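Local coordinates for holo-[acyl-carrier-protein] synthase (Helicobacter pylori, PDB 5XUK), which is a trimeric member of the 4'-phosphopantetheinyl transferase superfamily and holds coenzyme A in pockets between its subunits, at residues A[71-74]-A[80-83]; A[34-39]-A[44-49]; A[55-60]-A[90-95]; A[14-17]-A[22-25]. All coordinates share one frame; numbering follows the deposited sequence.

Contact 1. Residues A[71-74]-A[80-83]; sequences KISK and PLIT. With COA (coenzyme A), chain B.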
loop_
_atom_site.group_PDB
_atom_site.type_symbol
_atom_site.label_atom_id
_atom_site.label_comp_id
_atom_site.label_asym_id
_atom_site.label_seq_id
_atom_site.Cartn_x
_atom_site.Cartn_y
_atom_site.Cartn_z
ATOM N N LYS A 71 -9.365 16.274 7.172
ATOM C CA LYS A 71 -8.957 16.346 8.573
ATOM C C LYS A 71 -8.453 14.990 9.045
ATOM O O LYS A 71 -9.205 14.026 9.029
ATOM C CB LYS A 71 -10.122 16.792 9.456
ATOM C CG LYS A 71 -9.803 16.817 10.955
ATOM C CD LYS A 71 -11.016 17.266 11.775
ATOM C CE LYS A 71 -11.237 16.441 13.041
ATOM N NZ LYS A 71 -12.695 16.327 13.353
ATOM N N ILE A 72 -7.185 14.926 9.457
ATOM C CA ILE A 72 -6.633 13.745 10.120
ATOM C C ILE A 72 -6.658 13.945 11.647
ATOM O O ILE A 72 -6.278 15.004 12.134
ATOM C CB ILE A 72 -5.163 13.483 9.721
ATOM C CG1 ILE A 72 -5.001 13.376 8.194
ATOM C CG2 ILE A 72 -4.655 12.203 10.396
ATOM C CD1 ILE A 72 -3.591 13.700 7.743
ATOM N N SER A 73 -7.101 12.923 12.378
ATOM C CA SER A 73 -7.005 12.860 13.836
ATOM C C SER A 73 -6.570 11.457 14.260
ATOM O O SER A 73 -6.444 10.559 13.423
ATOM C CB SER A 73 -8.346 13.205 14.486
ATOM O OG SER A 73 -9.385 12.347 14.035
ATOM N N LYS A 74 -6.345 11.282 15.563
ATOM C CA LYS A 74 -5.844 10.029 16.116
ATOM C C LYS A 74 -6.806 9.424 17.130
ATOM O O LYS A 74 -7.404 10.138 17.931
ATOM C CB LYS A 74 -4.507 10.255 16.816
ATOM C CG LYS A 74 -3.336 10.644 15.926
ATOM C CD LYS A 74 -3.121 9.681 14.758
ATOM C CE LYS A 74 -1.651 9.484 14.431
ATOM N NZ LYS A 74 -0.773 10.548 15.000
ATOM N N PRO A 80 -4.651 6.281 12.867
ATOM C CA PRO A 80 -5.034 7.466 12.079
ATOM C C PRO A 80 -6.486 7.430 11.638
ATOM O O PRO A 80 -6.948 6.415 11.125
ATOM C CB PRO A 80 -4.106 7.413 10.869
ATOM C CG PRO A 80 -3.692 5.990 10.753
ATOM C CD PRO A 80 -3.670 5.440 12.156
ATOM N N LEU A 81 -7.204 8.524 11.882
ATOM C CA LEU A 81 -8.610 8.649 11.493
ATOM C C LEU A 81 -8.692 9.819 10.545
ATOM O O LEU A 81 -7.927 10.778 10.659
ATOM C CB LEU A 81 -9.517 8.900 12.698
ATOM C CG LEU A 81 -9.520 7.846 13.812
ATOM C CD1 LEU A 81 -10.358 8.342 14.989
ATOM C CD2 LEU A 81 -10.020 6.492 13.320
ATOM N N ILE A 82 -9.603 9.734 9.597
ATOM C CA ILE A 82 -9.668 10.715 8.537
ATOM C C ILE A 82 -11.128 11.071 8.334
ATOM O O ILE A 82 -11.995 10.192 8.295
ATOM C CB ILE A 82 -8.992 10.173 7.259
ATOM C CG1 ILE A 82 -8.896 11.250 6.188
ATOM C CG2 ILE A 82 -9.734 8.964 6.720
ATOM C CD1 ILE A 82 -8.390 10.710 4.868
ATOM N N THR A 83 -11.400 12.371 8.269
ATOM C CA THR A 83 -12.741 12.868 7.988
ATOM C C THR A 83 -12.658 14.021 6.993
ATOM O O THR A 83 -11.675 14.765 6.964
ATOM C CB THR A 83 -13.447 13.347 9.270
ATOM O OG1 THR A 83 -12.605 14.277 9.959
ATOM C CG2 THR A 83 -13.745 12.174 10.204
HETATM N N1A COA B . -3.811 1.415 14.767
HETATM C C2A COA B . -3.548 1.815 13.504
HETATM N N3A COA B . -2.449 2.517 13.178
HETATM C C4A COA B . -1.560 2.872 14.121
HETATM C C5A COA B . -1.786 2.473 15.516
HETATM C C6A COA B . -3.002 1.693 15.805
HETATM N N6A COA B . -3.293 1.273 17.064
HETATM N N7A COA B . -0.755 2.959 16.225
HETATM C C8A COA B . 0.085 3.607 15.373
HETATM N N9A COA B . -0.421 3.556 14.112
HETATM C C1B COA B . 0.173 4.170 12.919
HETATM C C2B COA B . 0.407 5.663 13.174
HETATM O O2B COA B . -0.158 6.482 12.151
HETATM C C3B COA B . 1.908 5.834 13.173
HETATM O O3B COA B . 2.359 7.013 12.512
HETATM P P3B COA B . 2.309 8.481 13.208
HETATM O O7A COA B . 2.536 8.211 14.682
HETATM O O8A COA B . 3.474 9.220 12.603
HETATM O O9A COA B . 0.923 8.964 12.819
HETATM C C4B COA B . 2.360 4.617 12.407
HETATM O O4B COA B . 1.435 3.567 12.679
HETATM C C5B COA B . 3.767 4.206 12.765
HETATM O O5B COA B . 4.313 3.838 11.518
HETATM P P1A COA B . 5.341 2.651 11.364
HETATM O O1A COA B . 6.655 3.318 11.712
HETATM O O2A COA B . 5.164 1.919 10.056
HETATM O O3A COA B . 4.787 1.650 12.463
HETATM P P2A COA B . 5.745 0.533 13.092
HETATM O O4A COA B . 5.873 -0.633 12.120
HETATM O O5A COA B . 6.997 1.235 13.586
HETATM O O6A COA B . 4.834 0.118 14.368
HETATM C CBP COA B . 2.809 -0.426 15.643
HETATM C CCP COA B . 3.418 0.354 14.474
HETATM C CDP COA B . 1.917 0.481 16.476
HETATM C CEP COA B . 1.958 -1.564 15.097
HETATM C CAP COA B . 3.958 -0.944 16.528
HETATM O OAP COA B . 4.390 0.100 17.407
HETATM C C9P COA B . 3.613 -2.140 17.362
HETATM O O9P COA B . 2.555 -2.201 17.970
HETATM N N8P COA B . 4.549 -3.091 17.398
#
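Lys71 turns its CG anti to the backbone N (chi1 177°), while Thr83 sets OG1 between its own backbone N and carbonyl carbon (chi1 52°). The two side chains therefore run side by side, pointing the same way, with Lys71 CB 3.6 Å from Thr83 OG1. The residues Lys71 and Thr83 form one antiparallel hydrogen-bonded pair, Ser73 and Leu81 the next. Lys71 N gives its hydrogen to Thr83 O at 2.8 Å, and Thr83 N returns a bond to Lys71 O. Ser73 N bonds to Leu81 O, and Leu81 N to Ser73 O at 2.7 Å. These four residues share one face, where Ser73 OG rests against Leu81 CB at 3.7 Å.

Ile72 with Ile82 and Lys74 with Pro80 are the non-hydrogen-bonded pairs on the other face. The bent Lys74 chain passes its CD over Pro80 CA at 4.0 Å, then brings CE and NZ beside the 3'-phosphate of coenzyme A, CE 3.1 Å from O9A. The lysine charge would suit that anion. Pro80 CD lies 3.3 Å from N3A of the adenine, so this end of the hairpin lines the ligand pocket.

The strands 70-74 and 80-84 form a two-stranded hairpin. Ile72 packs on Leu49 and Lys50 of helix 40-56, Ile82 reaches Ala99 of strand 97-104, and Lys74 touches Leu35 of helix 30-36.

Contact 2. Residues A[34-39]-A[44-49]; sequences VLCKDK and AGFFAL
Leu35 comes first along 34-39 to touch Phe46. Its CB meets the edge of the ring, near the ring plane, 3.7 Å from Phe46 CE2. CD1 also comes near that atom, and the side chains cross at about a right angle.

Cys36 follows and takes a face of the same ring. Its SG is anti to the carbonyl carbon (chi1 -56°), which carries the sulfur over the Phe46 ring. SG lies 3.4 Å from the Phe46 ring centroid and 24° off the ring normal. Cys36 SG is shifted toward the rim, 3.2 Å from Phe46 CD2.

At Lys37 the chain leaves helix 30-36 with positive phi. Residues 36 to 39 make a type I' turn, closed by a hydrogen bond of 2.7 Å from Lys39 N to Cys36 O. Lys39 then takes the N-cap position of helix 40-56, which carries Phe46 back toward helix 30-36.

Phe46 belongs to the coenzyme A pocket and also packs on Ile101. The contact is a Cys sulfur-aromatic one with apolar packing at the ring edge, and the sulfur sits tightly on the ring. Attraction should come mainly from dispersion with the pi face, while Leu35 and Cys36 limit how the ring can shift.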
loop_
_atom_site.group_PDB
_atom_site.type_symbol
_atom_site.label_atom_id
_atom_site.label_comp_id
_atom_site.label_asym_id
_atom_site.label_seq_id
_atom_site.Cartn_x
_atom_site.Cartn_y
_atom_site.Cartn_z
ATOM N N VAL A 34 -0.147 19.709 15.720
ATOM C CA VAL A 34 0.140 19.277 17.070
ATOM C C VAL A 34 0.471 17.784 17.008
ATOM O O VAL A 34 1.510 17.373 17.500
ATOM C CB VAL A 34 -0.999 19.620 18.047
ATOM C CG1 VAL A 34 -0.782 18.935 19.393
ATOM C CG2 VAL A 34 -1.076 21.133 18.225
ATOM N N LEU A 35 -0.362 17.013 16.315
ATOM C CA LEU A 35 -0.144 15.562 16.138
ATOM C C LEU A 35 1.247 15.136 15.637
ATOM O O LEU A 35 1.772 14.136 16.112
ATOM C CB LEU A 35 -1.224 14.973 15.236
ATOM C CG LEU A 35 -2.626 15.084 15.838
ATOM C CD1 LEU A 35 -3.666 14.498 14.881
ATOM C CD2 LEU A 35 -2.676 14.432 17.229
ATOM N N CYS A 36 1.856 15.896 14.732
ATOM C CA CYS A 36 3.153 15.516 14.142
ATOM C C CYS A 36 4.362 15.929 14.933
ATOM O O CYS A 36 5.491 15.496 14.618
ATOM C CB CYS A 36 3.291 16.074 12.714
ATOM S SG CYS A 36 1.930 15.547 11.647
ATOM N N LYS A 37 4.158 16.821 15.909
ATOM C CA LYS A 37 5.174 17.138 16.925
ATOM C C LYS A 37 6.509 17.582 16.371
ATOM O O LYS A 37 7.553 17.215 16.919
ATOM C CB LYS A 37 5.418 15.921 17.820
ATOM C CG LYS A 37 4.163 15.330 18.442
ATOM C CD LYS A 37 4.507 14.141 19.334
ATOM C CE LYS A 37 3.262 13.522 19.957
ATOM N NZ LYS A 37 3.586 12.666 21.138
ATOM N N ASP A 38 6.497 18.358 15.292
ATOM C CA ASP A 38 7.732 18.720 14.572
ATOM C C ASP A 38 8.453 17.539 13.871
ATOM O O ASP A 38 9.518 17.746 13.296
ATOM C CB ASP A 38 8.759 19.390 15.509
ATOM C CG ASP A 38 8.407 20.834 15.870
ATOM O OD1 ASP A 38 8.114 21.650 14.958
ATOM O OD2 ASP A 38 8.478 21.152 17.081
ATOM N N LYS A 39 7.931 16.314 13.935
ATOM C CA LYS A 39 8.699 15.177 13.399
ATOM C C LYS A 39 8.524 15.078 11.886
ATOM O O LYS A 39 7.423 14.865 11.389
ATOM C CB LYS A 39 8.322 13.868 14.089
ATOM C CG LYS A 39 8.707 13.858 15.564
ATOM C CD LYS A 39 8.512 12.495 16.214
ATOM C CE LYS A 39 7.054 12.213 16.550
ATOM N NZ LYS A 39 6.900 10.968 17.362
ATOM N N ALA A 44 5.702 14.004 6.731
ATOM C CA ALA A 44 5.683 13.161 5.519
ATOM C C ALA A 44 4.466 12.235 5.487
ATOM O O ALA A 44 3.773 12.185 4.488
ATOM C CB ALA A 44 6.970 12.376 5.408
ATOM N N GLY A 45 4.152 11.596 6.614
ATOM C CA GLY A 45 3.033 10.670 6.713
ATOM C C GLY A 45 1.656 11.255 6.529
ATOM O O GLY A 45 0.817 10.666 5.833
ATOM N N PHE A 46 1.394 12.404 7.164
ATOM C CA PHE A 46 0.116 13.090 6.990
ATOM C C PHE A 46 0.012 13.600 5.569
ATOM O O PHE A 46 -1.042 13.554 4.964
ATOM C CB PHE A 46 -0.057 14.256 7.990
ATOM C CG PHE A 46 -0.358 13.816 9.406
ATOM C CD1 PHE A 46 -0.106 12.502 9.836
ATOM C CD2 PHE A 46 -0.861 14.732 10.331
ATOM C CE1 PHE A 46 -0.385 12.108 11.142
ATOM C CE2 PHE A 46 -1.129 14.348 11.640
ATOM C CZ PHE A 46 -0.889 13.035 12.049
ATOM N N PHE A 47 1.104 14.082 5.030
ATOM C CA PHE A 47 1.112 14.499 3.638
ATOM C C PHE A 47 0.723 13.321 2.736
ATOM O O PHE A 47 -0.137 13.454 1.872
ATOM C CB PHE A 47 2.497 15.001 3.250
ATOM C CG PHE A 47 2.545 15.624 1.886
ATOM C CD1 PHE A 47 2.235 16.972 1.714
ATOM C CD2 PHE A 47 2.883 14.860 0.764
ATOM C CE1 PHE A 47 2.266 17.545 0.453
ATOM C CE2 PHE A 47 2.918 15.435 -0.506
ATOM C CZ PHE A 47 2.612 16.778 -0.659
ATOM N N ALA A 48 1.335 12.158 2.980
ATOM C CA ALA A 48 1.114 10.983 2.150
ATOM C C ALA A 48 -0.343 10.550 2.286
ATOM O O ALA A 48 -1.001 10.186 1.299
ATOM C CB ALA A 48 2.078 9.865 2.544
ATOM N N LEU A 49 -0.870 10.653 3.498
ATOM C CA LEU A 49 -2.255 10.255 3.749
ATOM C C LEU A 49 -3.259 11.168 3.069
ATOM O O LEU A 49 -4.340 10.726 2.693
ATOM C CB LEU A 49 -2.518 10.224 5.262
ATOM C CG LEU A 49 -3.929 9.904 5.738
ATOM C CD1 LEU A 49 -4.325 8.554 5.201
ATOM C CD2 LEU A 49 -3.994 9.916 7.260
#

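Contact 3. Residues A[55-60]-A[90-95]; sequences KALQVG and DYFNIQ. With COA (coenzyme A), chain C.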
loop_
_atom_site.group_PDB
_atom_site.type_symbol
_atom_site.label_atom_id
_atom_site.label_comp_id
_atom_site.label_asym_id
_atom_site.label_seq_id
_atom_site.Cartn_x
_atom_site.Cartn_y
_atom_site.Cartn_z
ATOM N N LYS A 55 -6.441 10.674 -4.091
ATOM C CA LYS A 55 -6.409 9.643 -5.135
ATOM C C LYS A 55 -7.526 8.622 -4.967
ATOM O O LYS A 55 -8.038 8.095 -5.950
ATOM C CB LYS A 55 -5.083 8.899 -5.132
ATOM C CG LYS A 55 -3.868 9.719 -5.506
ATOM C CD LYS A 55 -2.685 8.785 -5.650
ATOM C CE LYS A 55 -1.415 9.544 -5.914
ATOM N NZ LYS A 55 -0.285 8.602 -5.872
ATOM N N ALA A 56 -7.892 8.329 -3.722
ATOM C CA ALA A 56 -8.931 7.344 -3.443
ATOM C C ALA A 56 -10.296 7.843 -3.909
ATOM O O ALA A 56 -11.131 7.042 -4.318
ATOM C CB ALA A 56 -8.962 7.000 -1.956
ATOM N N LEU A 57 -10.515 9.160 -3.805
ATOM C CA LEU A 57 -11.724 9.847 -4.294
ATOM C C LEU A 57 -11.595 10.230 -5.785
ATOM O O LEU A 57 -12.518 10.805 -6.357
ATOM C CB LEU A 57 -11.990 11.125 -3.480
ATOM C CG LEU A 57 -12.251 11.028 -1.971
ATOM C CD1 LEU A 57 -12.233 12.408 -1.335
ATOM C CD2 LEU A 57 -13.566 10.328 -1.673
ATOM N N GLN A 58 -10.429 9.963 -6.376
ATOM C CA GLN A 58 -10.174 10.086 -7.827
ATOM C C GLN A 58 -10.114 11.520 -8.374
ATOM O O GLN A 58 -10.104 11.738 -9.606
ATOM C CB GLN A 58 -11.145 9.205 -8.623
ATOM C CG GLN A 58 -11.096 7.746 -8.178
ATOM C CD GLN A 58 -11.351 6.771 -9.310
ATOM O OE1 GLN A 58 -12.479 6.630 -9.781
ATOM N NE2 GLN A 58 -10.299 6.081 -9.747
ATOM N N VAL A 59 -9.991 12.491 -7.466
ATOM C CA VAL A 59 -9.873 13.894 -7.862
ATOM C C VAL A 59 -8.447 14.481 -7.725
ATOM O O VAL A 59 -8.107 15.466 -8.393
ATOM C CB VAL A 59 -10.899 14.760 -7.108
ATOM C CG1 VAL A 59 -10.627 14.753 -5.605
ATOM C CG2 VAL A 59 -10.876 16.175 -7.654
ATOM N N GLY A 60 -7.604 13.888 -6.880
ATOM C CA GLY A 60 -6.317 14.516 -6.529
ATOM C C GLY A 60 -6.525 15.796 -5.712
ATOM O O GLY A 60 -7.654 16.139 -5.340
ATOM N N ASP A 90 -20.737 14.705 1.647
ATOM C CA ASP A 90 -21.937 14.528 0.821
ATOM C C ASP A 90 -21.664 14.739 -0.665
ATOM O O ASP A 90 -22.140 13.957 -1.490
ATOM C CB ASP A 90 -23.066 15.461 1.281
ATOM C CG ASP A 90 -24.005 14.799 2.274
ATOM O OD1 ASP A 90 -23.614 13.788 2.902
ATOM O OD2 ASP A 90 -25.141 15.295 2.422
ATOM N N TYR A 91 -20.905 15.780 -1.009
ATOM C CA TYR A 91 -20.564 16.051 -2.411
ATOM C C TYR A 91 -19.888 14.860 -3.093
ATOM O O TYR A 91 -20.155 14.584 -4.264
ATOM C CB TYR A 91 -19.662 17.278 -2.538
ATOM C CG TYR A 91 -19.099 17.442 -3.932
ATOM C CD1 TYR A 91 -19.920 17.797 -4.996
ATOM C CD2 TYR A 91 -17.750 17.215 -4.194
ATOM C CE1 TYR A 91 -19.414 17.938 -6.281
ATOM C CE2 TYR A 91 -17.234 17.357 -5.473
ATOM C CZ TYR A 91 -18.070 17.716 -6.513
ATOM O OH TYR A 91 -17.563 17.853 -7.784
ATOM N N PHE A 92 -19.008 14.174 -2.362
ATOM C CA PHE A 92 -18.350 12.959 -2.863
ATOM C C PHE A 92 -19.164 11.708 -2.546
ATOM O O PHE A 92 -18.869 10.630 -3.066
ATOM C CB PHE A 92 -16.926 12.827 -2.295
ATOM C CG PHE A 92 -15.932 13.770 -2.923
ATOM C CD1 PHE A 92 -15.440 14.859 -2.223
ATOM C CD2 PHE A 92 -15.495 13.569 -4.220
ATOM C CE1 PHE A 92 -14.534 15.730 -2.806
ATOM C CE2 PHE A 92 -14.584 14.434 -4.807
ATOM C CZ PHE A 92 -14.103 15.518 -4.100
ATOM N N ASN A 93 -20.174 11.856 -1.688
ATOM C CA ASN A 93 -21.101 10.774 -1.343
ATOM C C ASN A 93 -20.399 9.621 -0.610
ATOM O O ASN A 93 -20.421 8.471 -1.061
ATOM C CB ASN A 93 -21.835 10.283 -2.605
ATOM C CG ASN A 93 -23.150 9.579 -2.296
ATOM O OD1 ASN A 93 -23.367 9.077 -1.188
ATOM N ND2 ASN A 93 -24.036 9.537 -3.286
ATOM N N ILE A 94 -19.796 9.944 0.533
ATOM C CA ILE A 94 -18.954 9.002 1.272
ATOM C C ILE A 94 -19.670 8.443 2.491
ATOM O O ILE A 94 -20.247 9.186 3.276
ATOM C CB ILE A 94 -17.648 9.676 1.758
ATOM C CG1 ILE A 94 -16.915 10.364 0.598
ATOM C CG2 ILE A 94 -16.741 8.667 2.453
ATOM C CD1 ILE A 94 -16.767 9.510 -0.646
ATOM N N GLN A 95 -19.607 7.126 2.651
ATOM C CA GLN A 95 -20.153 6.459 3.828
ATOM C C GLN A 95 -19.098 6.425 4.936
ATOM O O GLN A 95 -19.390 6.742 6.093
ATOM C CB GLN A 95 -20.598 5.035 3.473
ATOM C CG GLN A 95 -21.698 4.973 2.417
ATOM C CD GLN A 95 -21.407 3.965 1.315
ATOM O OE1 GLN A 95 -21.001 2.831 1.578
ATOM N NE2 GLN A 95 -21.611 4.380 0.070
HETATM N N1A COA C . -7.060 10.193 -8.992
HETATM C C2A COA C . -6.369 9.077 -8.678
HETATM N N3A COA C . -5.072 8.912 -8.991
HETATM C C4A COA C . -4.404 9.868 -9.659
HETATM C C5A COA C . -5.097 11.108 -10.035
HETATM C C6A COA C . -6.514 11.231 -9.650
HETATM N N6A COA C . -7.236 12.342 -9.948
HETATM N N7A COA C . -4.199 11.867 -10.684
HETATM C C8A COA C . -3.016 11.196 -10.719
HETATM N N9A COA C . -3.160 9.989 -10.109
HETATM C C1B COA C . -2.122 8.960 -9.975
HETATM C C2B COA C . -1.556 8.623 -11.359
HETATM O O2B COA C . -1.574 7.220 -11.623
HETATM C C3B COA C . -0.124 9.101 -11.330
HETATM O O3B COA C . 0.799 8.220 -11.962
HETATM P P3B COA C . 0.978 8.152 -13.576
HETATM O O7A COA C . 0.719 9.568 -14.048
HETATM O O8A COA C . 2.421 7.766 -13.775
HETATM O O9A COA C . -0.060 7.112 -13.961
HETATM C C4B COA C . 0.156 9.154 -9.849
HETATM O O4B COA C . -1.063 9.484 -9.189
HETATM C C5B COA C . 1.244 10.144 -9.507
HETATM O O5B COA C . 1.976 9.472 -8.508
HETATM P P1A COA C . 2.633 10.229 -7.289
HETATM O O1A COA C . 3.939 10.716 -7.881
HETATM O O2A COA C . 2.614 9.394 -6.031
HETATM O O3A COA C . 1.548 11.359 -7.038
HETATM P P2A COA C . 1.951 12.708 -6.277
HETATM O O4A COA C . 2.002 12.448 -4.777
HETATM O O5A COA C . 3.171 13.278 -6.978
HETATM O O6A COA C . 0.655 13.602 -6.660
HETATM C CBP COA C . -1.706 14.141 -7.063
HETATM C CCP COA C . -0.614 13.068 -7.083
HETATM C CDP COA C . -2.497 14.114 -8.362
HETATM C CEP COA C . -2.664 13.861 -5.913
HETATM C CAP COA C . -1.028 15.517 -6.921
HETATM O OAP COA C . -0.572 15.958 -8.204
HETATM C C9P COA C . -1.904 16.588 -6.347
HETATM O O9P COA C . -3.059 16.726 -6.720
HETATM N N8P COA C . -1.317 17.368 -5.436
#
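Leu57 faces Phe92 and Ile94 across this contact. From its CB, the chain runs to CG anti to the carbonyl carbon (chi1 -61°), and the branches part at CG. CD1 sits over the centre of one Phe92 ring face, 4.2 Å from the ring centroid and 12° off the normal. This is a CH-pi contact. CD2 turns to Ile94 and packs tightly, 3.5 Å from Ile94 CD1.

Val59 adds a second methyl to the ring, its CG1 lying 3.9 Å from Phe92 CZ. Tyr91 CD2 stands over the centre of the face opposite Leu57, so the ring is held between Leu57 and Tyr91. Leu57 and Ile94 both pack on Val114 of strand 107-114 as well.

The other side of 55-60 meets coenzyme A. Lys55 NZ donates a hydrogen bond of 3.0 Å to O2A of the diphosphate and makes a salt bridge with Asp5. The adenine amino N6A gives a hydrogen to Gln58 O, also at 3.0 Å.

Two helix ends meet here, each finished by a Schellman motif with a positive-phi residue, Gln58 or Asn93. The end of helix 40-56 lies between this apolar cluster and a coenzyme A site shared with the third subunit.

Contact 4. Residues A[14-17]-A[22-25]; sequences KCVK and KFLE
The backbone of 14-17 leaves a weakly bonded helical turn and passes close to helix 21-27, with Val16 CA 6.3 Å from Phe23 CA. Phe23 carries the contact from the helix side. Its CG lies anti to the backbone N (chi1 -178°), which sends the ring toward 14-17; the turn about CB-CG then lays one face against Cys15.

Cys15 CB stands over that face, 3.7 Å from the Phe23 ring centroid and 16° off the normal. It is offset toward the rim, where Phe23 CE2 is nearest at 3.6 Å. This is a CH-pi contact. Cys15 SG is above the ring too, but farther off, 4.9 Å from the Phe23 centroid, a distant sulfur-aromatic contact.

Two short helices, 9-15 and 21-27, are joined here across the loop between them, at the surface of the chain. Helix 9-15 directly follows strand 2-8. The Cys15 carbonyl also takes part: its O comes within 3.2 Å of Phe23 CB.

Val16 contributes a methyl. Its CG2 reaches Phe23 CD2 at 4.1 Å, and the two side chains cross at about a right angle. The Phe23 ring also meets Phe27 of its own helix, with the planes inclined at about 55°.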
loop_
_atom_site.group_PDB
_atom_site.type_symbol
_atom_site.label_atom_id
_atom_site.label_comp_id
_atom_site.label_asym_id
_atom_site.label_seq_id
_atom_site.Cartn_x
_atom_site.Cartn_y
_atom_site.Cartn_z
ATOM N N LYS A 14 13.219 18.903 3.295
ATOM C CA LYS A 14 13.754 20.036 2.535
ATOM C C LYS A 14 12.674 21.036 2.114
ATOM O O LYS A 14 12.991 22.178 1.804
ATOM C CB LYS A 14 14.573 19.551 1.326
ATOM C CG LYS A 14 15.853 18.823 1.729
ATOM C CD LYS A 14 16.671 18.335 0.535
ATOM C CE LYS A 14 17.862 19.234 0.201
ATOM N NZ LYS A 14 17.497 20.479 -0.532
ATOM N N CYS A 15 11.410 20.618 2.108
ATOM C CA CYS A 15 10.295 21.553 1.921
ATOM C C CYS A 15 9.849 22.175 3.252
ATOM O O CYS A 15 9.094 23.144 3.262
ATOM C CB CYS A 15 9.108 20.867 1.243
ATOM S SG CYS A 15 9.437 20.282 -0.438
ATOM N N VAL A 16 10.305 21.611 4.370
ATOM C CA VAL A 16 10.092 22.205 5.696
ATOM C C VAL A 16 11.150 23.294 5.964
ATOM O O VAL A 16 11.113 23.967 6.990
ATOM C CB VAL A 16 10.094 21.121 6.808
ATOM C CG1 VAL A 16 10.016 21.740 8.196
ATOM C CG2 VAL A 16 8.935 20.155 6.609
ATOM N N LYS A 17 12.093 23.456 5.034
ATOM C CA LYS A 17 12.983 24.616 5.010
ATOM C C LYS A 17 12.591 25.573 3.870
ATOM O O LYS A 17 13.447 26.232 3.293
ATOM C CB LYS A 17 14.435 24.165 4.840
ATOM C CG LYS A 17 14.882 23.103 5.837
ATOM C CD LYS A 17 16.255 22.547 5.482
ATOM C CE LYS A 17 16.611 21.337 6.330
ATOM N NZ LYS A 17 16.556 21.635 7.788
ATOM N N LYS A 22 5.199 28.335 5.801
ATOM C CA LYS A 22 4.530 28.525 4.517
ATOM C C LYS A 22 4.162 27.164 3.918
ATOM O O LYS A 22 3.054 26.985 3.414
ATOM C CB LYS A 22 5.405 29.350 3.561
ATOM C CG LYS A 22 4.670 30.503 2.887
ATOM C CD LYS A 22 5.632 31.572 2.379
ATOM C CE LYS A 22 4.900 32.850 1.990
ATOM N NZ LYS A 22 5.818 33.867 1.401
ATOM N N PHE A 23 5.074 26.198 4.011
ATOM C CA PHE A 23 4.785 24.831 3.573
ATOM C C PHE A 23 3.761 24.144 4.472
ATOM O O PHE A 23 2.682 23.755 4.011
ATOM C CB PHE A 23 6.070 23.991 3.513
ATOM C CG PHE A 23 5.862 22.573 3.026
ATOM C CD1 PHE A 23 5.127 22.313 1.866
ATOM C CD2 PHE A 23 6.421 21.499 3.718
ATOM C CE1 PHE A 23 4.944 21.015 1.415
ATOM C CE2 PHE A 23 6.237 20.196 3.270
ATOM C CZ PHE A 23 5.499 19.956 2.116
ATOM N N LEU A 24 4.096 24.001 5.752
ATOM C CA LEU A 24 3.274 23.211 6.660
ATOM C C LEU A 24 1.836 23.644 6.687
ATOM O O LEU A 24 0.927 22.812 6.704
ATOM C CB LEU A 24 3.801 23.282 8.090
ATOM C CG LEU A 24 4.892 22.302 8.475
ATOM C CD1 LEU A 24 5.027 22.337 9.995
ATOM C CD2 LEU A 24 4.578 20.901 7.969
ATOM N N GLU A 25 1.623 24.953 6.703
ATOM C CA GLU A 25 0.293 25.478 6.968
ATOM C C GLU A 25 -0.610 25.421 5.759
ATOM O O GLU A 25 -1.818 25.545 5.890
ATOM C CB GLU A 25 0.394 26.876 7.576
ATOM C CG GLU A 25 0.968 26.815 8.989
ATOM C CD GLU A 25 1.340 28.166 9.571
ATOM O OE1 GLU A 25 1.949 28.173 10.666
ATOM O OE2 GLU A 25 1.042 29.210 8.947
#

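Contacts 1 and 2 touch and share one coenzyme A pocket. Ile72 CD1 packs on Phe46 CB at 3.6 Å, and Lys74 NZ lies 3.9 Å from Phe46 CZ. Contact 3 uses the far end of helix 40-56, its centre about 22 Å from that of contact 2. It meets a different coenzyme A, completed by the third subunit. In the pocket of contact 1, the second subunit supplies the matching Lys55 and Gln58, so contacts 1 and 3 represent two halves of one kind of interface site. Contact 4 lies beside contact 2, centres about 12 Å apart, but its centre is about 26 Å from that of contact 3; the Phe23 side chain is about 10 Å from a coenzyme A.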